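Long-range contacts in putative general stress protein 26 (Jannaschia sp., PDB 2QEA), which is of unconfirmed function but belongs to the pyridoxamine 5'-phosphate oxidase-like family and so is probably a flavin-binding oxidoreductase: residues P41-F46 with K118-S123; P64-V69 with Y77-G82. All coordinates share one frame; numbering follows the deposited sequence.

Contact 1 (P41-F46 with K118-S123); sequences PGAIWF and KFTPAS
Lys118 lies alongside the indole of Trp45, over one face, where strands 44-49 and 114-129 pair antiparallel in the sheet of this pyridoxamine 5'-phosphate oxidase-like fold. Its CG sits over the face of the six-membered ring of Trp45, 4.0 Å from the centroid, a CH-pi contact. With CG anti to the backbone N (chi1 -177°) and the chain extended beyond, the methylenes run along the ring, and Lys118 CE also reaches Ala43 CB at 3.7 Å. An alanine in place of Trp45 would probably leave one flank of the lysine methylenes uncovered and take from Phe96 its stacking partner. Phe119 forms the hydrogen-bonded pair with Ile44: Ile44 N to Phe119 O and Phe119 N to Ile44 O are both 2.8 Å and nearly straight. On the face of the sheet that carries these two side chains, Phe119 CB meets the ring edge of Phe46, approaching CE2 in the ring plane at 3.7 Å, while Ile44 CD1 lies obliquely by the Phe119 ring. Thr120 places CG2 near the carbonyl oxygen of Gly42. Next to Pro121, whose CD lies 3.3 Å from Gly42 O, a water donates to both Gly42 O, at 2.8 Å, and Pro121 O, at 2.9 Å.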
ATOM      1  N   PRO A  41      15.076 -13.392  -8.359  1.00 51.02           N
ATOM      2  CA  PRO A  41      14.045 -12.387  -8.649  1.00 50.61           C
ATOM      3  C   PRO A  41      13.256 -12.718  -9.919  1.00 50.34           C
ATOM      4  O   PRO A  41      13.695 -13.547 -10.724  1.00 50.78           O
ATOM      5  CB  PRO A  41      14.860 -11.109  -8.848  1.00 50.66           C
ATOM      6  CG  PRO A  41      16.132 -11.584  -9.424  1.00 50.25           C
ATOM      7  CD  PRO A  41      16.414 -12.903  -8.751  1.00 50.97           C
ATOM      8  N   GLY A  42      12.112 -12.056 -10.087  1.00 49.91           N
ATOM      9  CA  GLY A  42      11.240 -12.234 -11.256  1.00 49.02           C
ATOM     10  C   GLY A  42       9.775 -12.443 -10.926  1.00 48.19           C
ATOM     11  O   GLY A  42       8.917 -12.004 -11.693  1.00 48.26           O
ATOM     12  N   ALA A  43       9.493 -13.128  -9.811  1.00 47.44           N
ATOM     13  CA  ALA A  43       8.123 -13.424  -9.365  1.00 47.00           C
ATOM     14  C   ALA A  43       7.910 -13.142  -7.869  1.00 46.72           C
ATOM     15  O   ALA A  43       8.842 -13.269  -7.066  1.00 46.62           O
ATOM     16  CB  ALA A  43       7.786 -14.873  -9.672  1.00 46.25           C
ATOM     17  N   ILE A  44       6.675 -12.758  -7.522  1.00 46.13           N
ATOM     18  CA  ILE A  44       6.245 -12.498  -6.141  1.00 45.47           C
ATOM     19  C   ILE A  44       5.256 -13.618  -5.799  1.00 45.32           C
ATOM     20  O   ILE A  44       4.252 -13.786  -6.496  1.00 45.15           O
ATOM     21  CB  ILE A  44       5.571 -11.117  -5.975  1.00 45.29           C
ATOM     22  CG1 ILE A  44       6.488  -9.992  -6.486  1.00 45.61           C
ATOM     23  CG2 ILE A  44       5.213 -10.884  -4.506  1.00 42.64           C
ATOM     24  CD1 ILE A  44       5.879  -8.594  -6.401  1.00 45.06           C
ATOM     25  N   TRP A  45       5.541 -14.357  -4.722  1.00 44.91           N
ATOM     26  CA  TRP A  45       4.758 -15.536  -4.322  1.00 44.86           C
ATOM     27  C   TRP A  45       3.816 -15.264  -3.144  1.00 44.93           C
ATOM     28  O   TRP A  45       4.171 -14.510  -2.232  1.00 45.11           O
ATOM     29  CB  TRP A  45       5.706 -16.686  -3.974  1.00 44.47           C
ATOM     30  CG  TRP A  45       6.677 -17.007  -5.078  1.00 44.25           C
ATOM     31  CD1 TRP A  45       7.872 -16.391  -5.332  1.00 44.86           C
ATOM     32  CD2 TRP A  45       6.525 -18.010  -6.082  1.00 43.70           C
ATOM     33  NE1 TRP A  45       8.480 -16.960  -6.424  1.00 45.14           N
ATOM     34  CE2 TRP A  45       7.676 -17.956  -6.908  1.00 44.32           C
ATOM     35  CE3 TRP A  45       5.531 -18.958  -6.365  1.00 43.27           C
ATOM     36  CZ2 TRP A  45       7.861 -18.818  -8.002  1.00 44.35           C
ATOM     37  CZ3 TRP A  45       5.711 -19.815  -7.450  1.00 44.12           C
ATOM     38  CH2 TRP A  45       6.870 -19.738  -8.258  1.00 44.49           C
ATOM     39  N   PHE A  46       2.627 -15.880  -3.183  1.00 44.61           N
ATOM     40  CA  PHE A  46       1.602 -15.753  -2.130  1.00 44.52           C
ATOM     41  C   PHE A  46       0.985 -17.115  -1.796  1.00 44.55           C
ATOM     42  O   PHE A  46       0.694 -17.896  -2.703  1.00 44.52           O
ATOM     43  CB  PHE A  46       0.466 -14.817  -2.565  1.00 44.57           C
ATOM     44  CG  PHE A  46       0.925 -13.462  -3.022  1.00 45.08           C
ATOM     45  CD1 PHE A  46       1.060 -12.407  -2.114  1.00 44.59           C
ATOM     46  CD2 PHE A  46       1.211 -13.233  -4.375  1.00 45.34           C
ATOM     47  CE1 PHE A  46       1.487 -11.137  -2.545  1.00 45.32           C
ATOM     48  CE2 PHE A  46       1.636 -11.978  -4.817  1.00 45.75           C
ATOM     49  CZ  PHE A  46       1.776 -10.925  -3.905  1.00 45.84           C
ATOM     50  N   LYS A 118       1.438 -17.132  -7.954  1.00 45.04           N
ATOM     51  CA  LYS A 118       2.656 -16.536  -8.516  1.00 44.63           C
ATOM     52  C   LYS A 118       2.278 -15.275  -9.296  1.00 44.66           C
ATOM     53  O   LYS A 118       1.519 -15.356 -10.269  1.00 44.52           O
ATOM     54  CB  LYS A 118       3.339 -17.545  -9.450  1.00 44.54           C
ATOM     55  CG  LYS A 118       4.669 -17.089 -10.073  1.00 44.53           C
ATOM     56  CD  LYS A 118       5.215 -18.130 -11.048  1.00 44.82           C
ATOM     57  CE  LYS A 118       6.550 -17.695 -11.644  1.00 44.44           C
ATOM     58  NZ  LYS A 118       7.122 -18.706 -12.573  1.00 42.71           N
ATOM     59  N   PHE A 119       2.800 -14.126  -8.857  1.00 44.62           N
ATOM     60  CA  PHE A 119       2.586 -12.835  -9.517  1.00 44.62           C
ATOM     61  C   PHE A 119       3.884 -12.444 -10.221  1.00 44.48           C
ATOM     62  O   PHE A 119       4.901 -12.230  -9.556  1.00 45.17           O
ATOM     63  CB  PHE A 119       2.187 -11.753  -8.509  1.00 44.70           C
ATOM     64  CG  PHE A 119       1.961 -10.401  -9.132  1.00 45.58           C
ATOM     65  CD1 PHE A 119       0.728 -10.083  -9.705  1.00 45.49           C
ATOM     66  CD2 PHE A 119       2.989  -9.447  -9.171  1.00 45.81           C
ATOM     67  CE1 PHE A 119       0.519  -8.832 -10.302  1.00 46.33           C
ATOM     68  CE2 PHE A 119       2.791  -8.193  -9.764  1.00 43.76           C
ATOM     69  CZ  PHE A 119       1.552  -7.882 -10.330  1.00 45.78           C
ATOM     70  N   THR A 120       3.842 -12.356 -11.551  1.00 43.91           N
ATOM     71  CA  THR A 120       4.992 -11.954 -12.363  1.00 43.47           C
ATOM     72  C   THR A 120       4.768 -10.489 -12.752  1.00 44.16           C
ATOM     73  O   THR A 120       3.826 -10.210 -13.495  1.00 44.42           O
ATOM     74  CB  THR A 120       5.123 -12.818 -13.645  1.00 42.80           C
ATOM     75  OG1 THR A 120       5.279 -14.197 -13.287  1.00 41.15           O
ATOM     76  CG2 THR A 120       6.325 -12.378 -14.477  1.00 39.26           C
ATOM     77  N   PRO A 121       5.585  -9.545 -12.217  1.00 45.04           N
ATOM     78  CA  PRO A 121       5.421  -8.151 -12.641  1.00 44.85           C
ATOM     79  C   PRO A 121       5.852  -7.923 -14.097  1.00 45.32           C
ATOM     80  O   PRO A 121       6.861  -8.484 -14.541  1.00 44.50           O
ATOM     81  CB  PRO A 121       6.342  -7.376 -11.681  1.00 44.84           C
ATOM     82  CG  PRO A 121       6.609  -8.296 -10.563  1.00 45.37           C
ATOM     83  CD  PRO A 121       6.639  -9.645 -11.190  1.00 45.65           C
ATOM     84  N   ALA A 122       5.057  -7.131 -14.817  1.00 45.72           N
ATOM     85  CA  ALA A 122       5.315  -6.746 -16.207  1.00 46.00           C
ATOM     86  C   ALA A 122       5.940  -5.356 -16.226  1.00 46.57           C
ATOM     87  O   ALA A 122       6.956  -5.133 -16.888  1.00 46.55           O
ATOM     88  CB  ALA A 122       4.024  -6.748 -16.998  1.00 45.85           C
ATOM     89  N   SER A 123       5.304  -4.425 -15.512  1.00 47.26           N
ATOM     90  CA  SER A 123       5.778  -3.041 -15.382  1.00 48.13           C
ATOM     91  C   SER A 123       5.177  -2.355 -14.155  1.00 48.02           C
ATOM     92  O   SER A 123       4.294  -2.909 -13.498  1.00 47.78           O
ATOM     93  CB  SER A 123       5.427  -2.249 -16.639  1.00 48.44           C
ATOM     94  OG  SER A 123       4.032  -2.297 -16.887  1.00 50.78           O
TER
HETATM   95  O   HOH W   1       9.207  -9.996 -13.668  1.00 44.55           O

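Contact 2 (P64-V69 with Y77-G82); sequences PAQFVV and YADLDG
Strands 63-71 and 76-87 form a beta hairpin, and the axes of segments 64-69 and 77-82 run antiparallel at 179°, 4.7 Å apart at closest approach. Ala65 with Gly82, Phe67 with Leu80 and Val69 with Ala78 are hydrogen-bonded pairs, each closed by two N-H...O=C bonds; Gln66 with Asp81 and Val68 with Asp79 are the non-hydrogen-bonded pairs between them. At the latter, Val68 CA comes within 3.3 Å of Ala78 O in a CA-H...O contact. On the face bearing Phe67, Val69, Ala78 and Leu80, the side chains of Phe67 and Leu80 lie side by side, and Leu80 CD1 meets the ring edge of Phe67 4.0 Å from CD2. Ile44 touches Leu80, and Phe9 of helix 2-13 packs on Ala78 and Leu80, so this face packs into the interior of the chain. The other face carries Gln66, Val68, Asp79 and Asp81 and turns to the second subunit, where Leu29 of that chain packs on Gln66 and its backbone N bonds to Asp79 OD2. Both carboxylate oxygens of Asp79 thus have a donor, one from each subunit, which should fix the rotation of the group. Asp81 instead makes a salt bridge with Lys24. Within the hairpin, the extended Gln66 chain, with CG anti to the backbone N (chi1 -174°), slants diagonally across to Asp79. There Gln66 NE2 donates to Asp79 OD1 at 2.7 Å, on the syn side but 30° out of the carboxylate plane.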
ATOM      1  N   PRO A  64      -4.625 -11.042 -15.903  1.00 47.89           N
ATOM      2  CA  PRO A  64      -3.961  -9.758 -15.607  1.00 47.67           C
ATOM      3  C   PRO A  64      -4.265  -9.307 -14.172  1.00 47.80           C
ATOM      4  O   PRO A  64      -5.421  -9.375 -13.740  1.00 47.65           O
ATOM      5  CB  PRO A  64      -4.580  -8.788 -16.625  1.00 47.57           C
ATOM      6  CG  PRO A  64      -5.072  -9.643 -17.717  1.00 47.57           C
ATOM      7  CD  PRO A  64      -5.520 -10.913 -17.072  1.00 47.73           C
ATOM      8  N   ALA A  65      -3.230  -8.884 -13.448  1.00 47.65           N
ATOM      9  CA  ALA A  65      -3.360  -8.508 -12.041  1.00 47.56           C
ATOM     10  C   ALA A  65      -2.564  -7.268 -11.667  1.00 47.16           C
ATOM     11  O   ALA A  65      -1.674  -6.831 -12.406  1.00 47.35           O
ATOM     12  CB  ALA A  65      -2.934  -9.678 -11.170  1.00 47.33           C
ATOM     13  N   GLN A  66      -2.906  -6.726 -10.499  1.00 46.81           N
ATOM     14  CA  GLN A  66      -2.265  -5.549  -9.925  1.00 46.09           C
ATOM     15  C   GLN A  66      -1.745  -5.894  -8.530  1.00 46.08           C
ATOM     16  O   GLN A  66      -2.406  -6.622  -7.787  1.00 46.26           O
ATOM     17  CB  GLN A  66      -3.263  -4.395  -9.821  1.00 45.59           C
ATOM     18  CG  GLN A  66      -2.654  -3.064  -9.360  1.00 44.61           C
ATOM     19  CD  GLN A  66      -3.669  -1.943  -9.230  1.00 45.67           C
ATOM     20  OE1 GLN A  66      -4.878  -2.146  -9.361  1.00 47.58           O
ATOM     21  NE2 GLN A  66      -3.176  -0.744  -8.962  1.00 43.22           N
ATOM     22  N   PHE A  67      -0.566  -5.368  -8.197  1.00 46.03           N
ATOM     23  CA  PHE A  67       0.030  -5.524  -6.870  1.00 46.11           C
ATOM     24  C   PHE A  67       0.619  -4.181  -6.447  1.00 46.09           C
ATOM     25  O   PHE A  67       1.564  -3.699  -7.070  1.00 45.63           O
ATOM     26  CB  PHE A  67       1.085  -6.629  -6.853  1.00 46.50           C
ATOM     27  CG  PHE A  67       1.654  -6.899  -5.484  1.00 46.50           C
ATOM     28  CD1 PHE A  67       0.821  -7.345  -4.449  1.00 46.94           C
ATOM     29  CD2 PHE A  67       3.022  -6.736  -5.228  1.00 46.97           C
ATOM     30  CE1 PHE A  67       1.337  -7.599  -3.168  1.00 46.73           C
ATOM     31  CE2 PHE A  67       3.553  -6.998  -3.954  1.00 46.46           C
ATOM     32  CZ  PHE A  67       2.710  -7.436  -2.925  1.00 46.10           C
ATOM     33  N   VAL A  68       0.039  -3.590  -5.401  1.00 46.95           N
ATOM     34  CA  VAL A  68       0.441  -2.284  -4.889  1.00 46.83           C
ATOM     35  C   VAL A  68       1.211  -2.470  -3.581  1.00 47.59           C
ATOM     36  O   VAL A  68       0.772  -3.227  -2.709  1.00 48.86           O
ATOM     37  CB  VAL A  68      -0.790  -1.376  -4.677  1.00 46.76           C
ATOM     38  CG1 VAL A  68      -0.386  -0.017  -4.128  1.00 47.12           C
ATOM     39  CG2 VAL A  68      -1.548  -1.203  -5.986  1.00 46.81           C
ATOM     40  N   VAL A  69       2.351  -1.783  -3.466  1.00 47.76           N
ATOM     41  CA  VAL A  69       3.212  -1.808  -2.276  1.00 47.65           C
ATOM     42  C   VAL A  69       3.397  -0.374  -1.759  1.00 48.17           C
ATOM     43  O   VAL A  69       3.507   0.566  -2.552  1.00 48.15           O
ATOM     44  CB  VAL A  69       4.602  -2.432  -2.595  1.00 48.14           C
ATOM     45  CG1 VAL A  69       5.520  -2.423  -1.362  1.00 46.17           C
ATOM     46  CG2 VAL A  69       4.445  -3.848  -3.113  1.00 46.31           C
ATOM     47  N   TYR A  77       7.789   1.966  -2.558  1.00 47.88           N
ATOM     48  CA  TYR A  77       6.422   2.279  -2.979  1.00 47.58           C
ATOM     49  C   TYR A  77       6.343   1.869  -4.444  1.00 47.96           C
ATOM     50  O   TYR A  77       7.235   2.221  -5.221  1.00 48.32           O
ATOM     51  CB  TYR A  77       6.126   3.771  -2.793  1.00 47.14           C
ATOM     52  CG  TYR A  77       6.495   4.287  -1.418  1.00 46.32           C
ATOM     53  CD1 TYR A  77       5.578   4.248  -0.362  1.00 45.11           C
ATOM     54  CD2 TYR A  77       7.781   4.789  -1.160  1.00 47.01           C
ATOM     55  CE1 TYR A  77       5.927   4.713   0.922  1.00 45.89           C
ATOM     56  CE2 TYR A  77       8.141   5.253   0.116  1.00 46.08           C
ATOM     57  CZ  TYR A  77       7.210   5.212   1.152  1.00 46.64           C
ATOM     58  OH  TYR A  77       7.561   5.669   2.401  1.00 45.75           O
ATOM     59  N   ALA A  78       5.308   1.114  -4.816  1.00 47.76           N
ATOM     60  CA  ALA A  78       5.185   0.613  -6.187  1.00 47.45           C
ATOM     61  C   ALA A  78       3.775   0.183  -6.565  1.00 47.21           C
ATOM     62  O   ALA A  78       3.122  -0.503  -5.789  1.00 48.20           O
ATOM     63  CB  ALA A  78       6.135  -0.565  -6.385  1.00 47.34           C
ATOM     64  N   ASP A  79       3.319   0.617  -7.741  1.00 46.45           N
ATOM     65  CA  ASP A  79       2.049   0.193  -8.328  1.00 45.94           C
ATOM     66  C   ASP A  79       2.495  -0.652  -9.521  1.00 45.94           C
ATOM     67  O   ASP A  79       3.022  -0.107 -10.492  1.00 45.44           O
ATOM     68  CB  ASP A  79       1.201   1.399  -8.762  1.00 45.81           C
ATOM     69  CG  ASP A  79      -0.157   1.004  -9.354  1.00 44.51           C
ATOM     70  OD1 ASP A  79      -0.535  -0.189  -9.334  1.00 45.69           O
ATOM     71  OD2 ASP A  79      -0.867   1.906  -9.844  1.00 44.83           O
ATOM     72  N   LEU A  80       2.285  -1.969  -9.434  1.00 46.27           N
ATOM     73  CA  LEU A  80       2.750  -2.929 -10.440  1.00 46.80           C
ATOM     74  C   LEU A  80       1.630  -3.603 -11.227  1.00 47.56           C
ATOM     75  O   LEU A  80       0.660  -4.053 -10.630  1.00 47.58           O
ATOM     76  CB  LEU A  80       3.531  -4.045  -9.746  1.00 46.96           C
ATOM     77  CG  LEU A  80       4.677  -3.664  -8.807  1.00 46.92           C
ATOM     78  CD1 LEU A  80       5.154  -4.913  -8.099  1.00 45.68           C
ATOM     79  CD2 LEU A  80       5.804  -2.987  -9.557  1.00 44.69           C
ATOM     80  N   ASP A  81       1.784  -3.665 -12.553  1.00 48.28           N
ATOM     81  CA  ASP A  81       0.898  -4.431 -13.441  1.00 49.06           C
ATOM     82  C   ASP A  81       1.633  -5.740 -13.710  1.00 48.66           C
ATOM     83  O   ASP A  81       2.862  -5.749 -13.851  1.00 48.41           O
ATOM     84  CB  ASP A  81       0.627  -3.709 -14.771  1.00 49.57           C
ATOM     85  CG  ASP A  81      -0.294  -2.505 -14.622  1.00 53.43           C
ATOM     86  OD1 ASP A  81      -1.221  -2.529 -13.780  1.00 59.61           O
ATOM     87  OD2 ASP A  81      -0.108  -1.530 -15.376  1.00 60.01           O
ATOM     88  N   GLY A  82       0.883  -6.837 -13.792  1.00 48.60           N
ATOM     89  CA  GLY A  82       1.470  -8.155 -14.022  1.00 48.12           C
ATOM     90  C   GLY A  82       0.470  -9.244 -14.348  1.00 47.82           C
ATOM     91  O   GLY A  82      -0.608  -8.960 -14.867  1.00 48.28           O
TER

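Contact 2 is nested in the chain loop closed by contact 1, and their centres lie about 9 Å apart in one sheet, where strands 76-87 and 114-129 are neighbours. Two probable backbone hydrogen bonds join them, Ala122 N to Asp81 O and Ser123 O to Asp81 N, each 2.8 Å; Ala122 and Ser123 together face Asp81 in a classic beta bulge. The apolar sides also meet: Phe46 and Phe67 pack edge-to-face, and Ile44 CD1 comes to 3.6 Å from Phe67 CD2. Neither contact holds a calcium ligand; the side chains of Trp45 and Val69 are each about 13 Å from a bound calcium ion.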